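Local coordinates for protein signal transducer and activator of transcription (Mus musculus, PDB 5OEN) that probably transduces cytokine signals to the nucleus as a STAT transcription factor, its coiled-coil region offering a surface for partner proteins, at residues Leu136-Lys140 / Val157-Asn161. The protein carries 2 engineered substitutions. Sequence-based numbering, arbitrary orientation.
Sequences LKQLK and VDLQN
Leu136 and Val157 pack against each other between helices 115-142 and 151-173, the last two of the antiparallel four-helix bundle that forms the STAT coiled-coil domain. The two segments run at 156° to one another, their axes 9.8 Å apart, and no hydrogen bond links them; the contact is held mainly by apolar side chains. Its tight side faces the bundle interior. There the side chains of Leu136 and Val157 reach across the gap alongside each other, pointing opposite ways, with Leu136 CB 4.0 Å from Val157 CG1. That methyl, anti to its own backbone N (chi1 179°), also approaches the carbonyl oxygen of Leu136, which accepts the helical bond from the Lys140 amide. The other methyl, Val157 CG2, rests 4.1 Å from Leu139 CB. Leu139 also touches Val72 of helix 50-104 and Leu25 of helix 2-40, and Val157 touches Leu73. The Leu136 side chain lies roughly perpendicular to that of Gln160: CD1 comes against the backbone at Gln160-Asn161, 3.6 Å from Asn161 N. Hydrogen bonds from OE1 to Ser76 OG and from NE2 to Leu73 O fix the buried Gln160 amide, while its OE1 and CB both lie against the Leu136 methyls.

The outer side is looser and more polar. The Lys140 chain bends at chi3 and chi4, and its CE lies 4.3 Å from Asn161 ND2, a loose contact. Its amine makes no salt bridge with Asp158, although their opposite charges may attract weakly: NZ remains 5.9 Å from OD1, and it is the methylene CD of Lys140 that meets Asp158 OD1, at 3.7 Å.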
ATOM      1  N   LEU B 136      10.745  -1.015  12.347  1.00 36.71           N
ATOM      2  CA  LEU B 136      11.986  -0.597  11.705  1.00 39.00           C
ATOM      3  C   LEU B 136      12.489  -1.669  10.747  1.00 38.52           C
ATOM      4  O   LEU B 136      13.039  -1.357   9.685  1.00 42.63           O
ATOM      5  CB  LEU B 136      13.050  -0.288  12.759  1.00 39.11           C
ATOM      6  CG  LEU B 136      12.859   0.974  13.600  1.00 27.82           C
ATOM      7  CD1 LEU B 136      13.941   1.048  14.665  1.00 37.60           C
ATOM      8  CD2 LEU B 136      12.877   2.224  12.733  1.00 27.29           C
ATOM      9  N   LYS B 137      12.314  -2.940  11.112  1.00 37.17           N
ATOM     10  CA  LYS B 137      12.699  -4.030  10.226  1.00 41.77           C
ATOM     11  C   LYS B 137      11.914  -3.988   8.923  1.00 44.79           C
ATOM     12  O   LYS B 137      12.442  -4.357   7.868  1.00 42.75           O
ATOM     13  CB  LYS B 137      12.493  -5.364  10.939  1.00 50.41           C
ATOM     14  CG  LYS B 137      13.108  -6.562  10.230  1.00 66.10           C
ATOM     15  CD  LYS B 137      12.906  -7.852  11.018  1.00 74.03           C
ATOM     16  CE  LYS B 137      13.412  -7.729  12.452  1.00 63.99           C
ATOM     17  NZ  LYS B 137      13.564  -9.047  13.123  1.00 88.58           N
ATOM     18  N   GLN B 138      10.657  -3.544   8.974  1.00 46.33           N
ATOM     19  CA  GLN B 138       9.871  -3.389   7.755  1.00 43.44           C
ATOM     20  C   GLN B 138      10.412  -2.247   6.904  1.00 41.66           C
ATOM     21  O   GLN B 138      10.576  -2.389   5.686  1.00 46.06           O
ATOM     22  CB  GLN B 138       8.400  -3.150   8.105  1.00 38.82           C
ATOM     23  CG  GLN B 138       7.704  -4.350   8.728  1.00 46.25           C
ATOM     24  CD  GLN B 138       6.282  -4.041   9.146  1.00 45.83           C
ATOM     25  OE1 GLN B 138       5.946  -2.896   9.447  1.00 46.84           O
ATOM     26  NE2 GLN B 138       5.435  -5.063   9.160  1.00 57.28           N
ATOM     27  N   LEU B 139      10.698  -1.103   7.532  1.00 40.50           N
ATOM     28  CA  LEU B 139      11.237   0.035   6.793  1.00 40.63           C
ATOM     29  C   LEU B 139      12.569  -0.303   6.140  1.00 36.27           C
ATOM     30  O   LEU B 139      12.873   0.199   5.052  1.00 39.65           O
ATOM     31  CB  LEU B 139      11.390   1.236   7.726  1.00 32.80           C
ATOM     32  CG  LEU B 139      10.072   1.845   8.209  1.00 35.38           C
ATOM     33  CD1 LEU B 139      10.293   2.733   9.423  1.00 34.69           C
ATOM     34  CD2 LEU B 139       9.410   2.632   7.088  1.00 33.90           C
ATOM     35  N   LYS B 140      13.375  -1.152   6.781  1.00 33.23           N
ATOM     36  CA  LYS B 140      14.636  -1.567   6.181  1.00 35.59           C
ATOM     37  C   LYS B 140      14.403  -2.358   4.903  1.00 41.81           C
ATOM     38  O   LYS B 140      15.207  -2.280   3.967  1.00 43.87           O
ATOM     39  CB  LYS B 140      15.443  -2.386   7.188  1.00 38.87           C
ATOM     40  CG  LYS B 140      16.835  -2.779   6.716  1.00 35.19           C
ATOM     41  CD  LYS B 140      17.753  -3.105   7.891  1.00 57.59           C
ATOM     42  CE  LYS B 140      17.189  -4.200   8.795  1.00 58.82           C
ATOM     43  NZ  LYS B 140      17.068  -5.513   8.101  1.00 63.18           N
ATOM     44  N   VAL B 157      17.267   4.333   9.780  1.00 45.19           N
ATOM     45  CA  VAL B 157      16.660   3.124  10.327  1.00 39.59           C
ATOM     46  C   VAL B 157      17.701   2.308  11.086  1.00 44.83           C
ATOM     47  O   VAL B 157      17.465   1.868  12.217  1.00 38.96           O
ATOM     48  CB  VAL B 157      16.003   2.303   9.201  1.00 44.53           C
ATOM     49  CG1 VAL B 157      15.381   1.022   9.750  1.00 46.63           C
ATOM     50  CG2 VAL B 157      14.950   3.138   8.485  1.00 39.97           C
ATOM     51  N   ASP B 158      18.867   2.091  10.473  1.00 47.59           N
ATOM     52  CA  ASP B 158      19.936   1.361  11.149  1.00 44.72           C
ATOM     53  C   ASP B 158      20.294   2.014  12.477  1.00 45.19           C
ATOM     54  O   ASP B 158      20.515   1.325  13.479  1.00 42.38           O
ATOM     55  CB  ASP B 158      21.171   1.282  10.252  1.00 48.23           C
ATOM     56  CG  ASP B 158      20.949   0.424   9.023  1.00 61.11           C
ATOM     57  OD1 ASP B 158      20.183  -0.559   9.112  1.00 69.36           O
ATOM     58  OD2 ASP B 158      21.546   0.730   7.970  1.00 52.88           O
ATOM     59  N   LEU B 159      20.359   3.347  12.504  1.00 44.82           N
ATOM     60  CA  LEU B 159      20.759   4.042  13.722  1.00 38.60           C
ATOM     61  C   LEU B 159      19.697   3.915  14.806  1.00 34.51           C
ATOM     62  O   LEU B 159      20.023   3.812  15.993  1.00 39.14           O
ATOM     63  CB  LEU B 159      21.044   5.511  13.414  1.00 35.64           C
ATOM     64  CG  LEU B 159      21.454   6.387  14.599  1.00 33.29           C
ATOM     65  CD1 LEU B 159      22.656   5.803  15.328  1.00 33.97           C
ATOM     66  CD2 LEU B 159      21.752   7.800  14.124  1.00 37.63           C
ATOM     67  N   GLN B 160      18.420   3.925  14.420  1.00 33.44           N
ATOM     68  CA  GLN B 160      17.353   3.717  15.392  1.00 33.58           C
ATOM     69  C   GLN B 160      17.239   2.257  15.805  1.00 36.58           C
ATOM     70  O   GLN B 160      16.889   1.968  16.955  1.00 28.05           O
ATOM     71  CB  GLN B 160      16.020   4.196  14.820  1.00 23.57           C
ATOM     72  CG  GLN B 160      15.942   5.694  14.612  1.00 22.53           C
ATOM     73  CD  GLN B 160      14.625   6.122  14.006  1.00 27.68           C
ATOM     74  OE1 GLN B 160      13.663   5.355  13.983  1.00 25.13           O
ATOM     75  NE2 GLN B 160      14.576   7.351  13.504  1.00 21.80           N
ATOM     76  N   ASN B 161      17.524   1.330  14.887  1.00 40.18           N
ATOM     77  CA  ASN B 161      17.503  -0.086  15.230  1.00 34.32           C
ATOM     78  C   ASN B 161      18.539  -0.412  16.295  1.00 30.02           C
ATOM     79  O   ASN B 161      18.322  -1.308  17.119  1.00 36.44           O
ATOM     80  CB  ASN B 161      17.751  -0.928  13.978  1.00 40.82           C
ATOM     81  CG  ASN B 161      16.978  -2.232  13.987  1.00 49.63           C
ATOM     82  OD1 ASN B 161      16.679  -2.786  15.044  1.00 54.70           O
ATOM     83  ND2 ASN B 161      16.647  -2.726  12.798  1.00 49.28           N
TER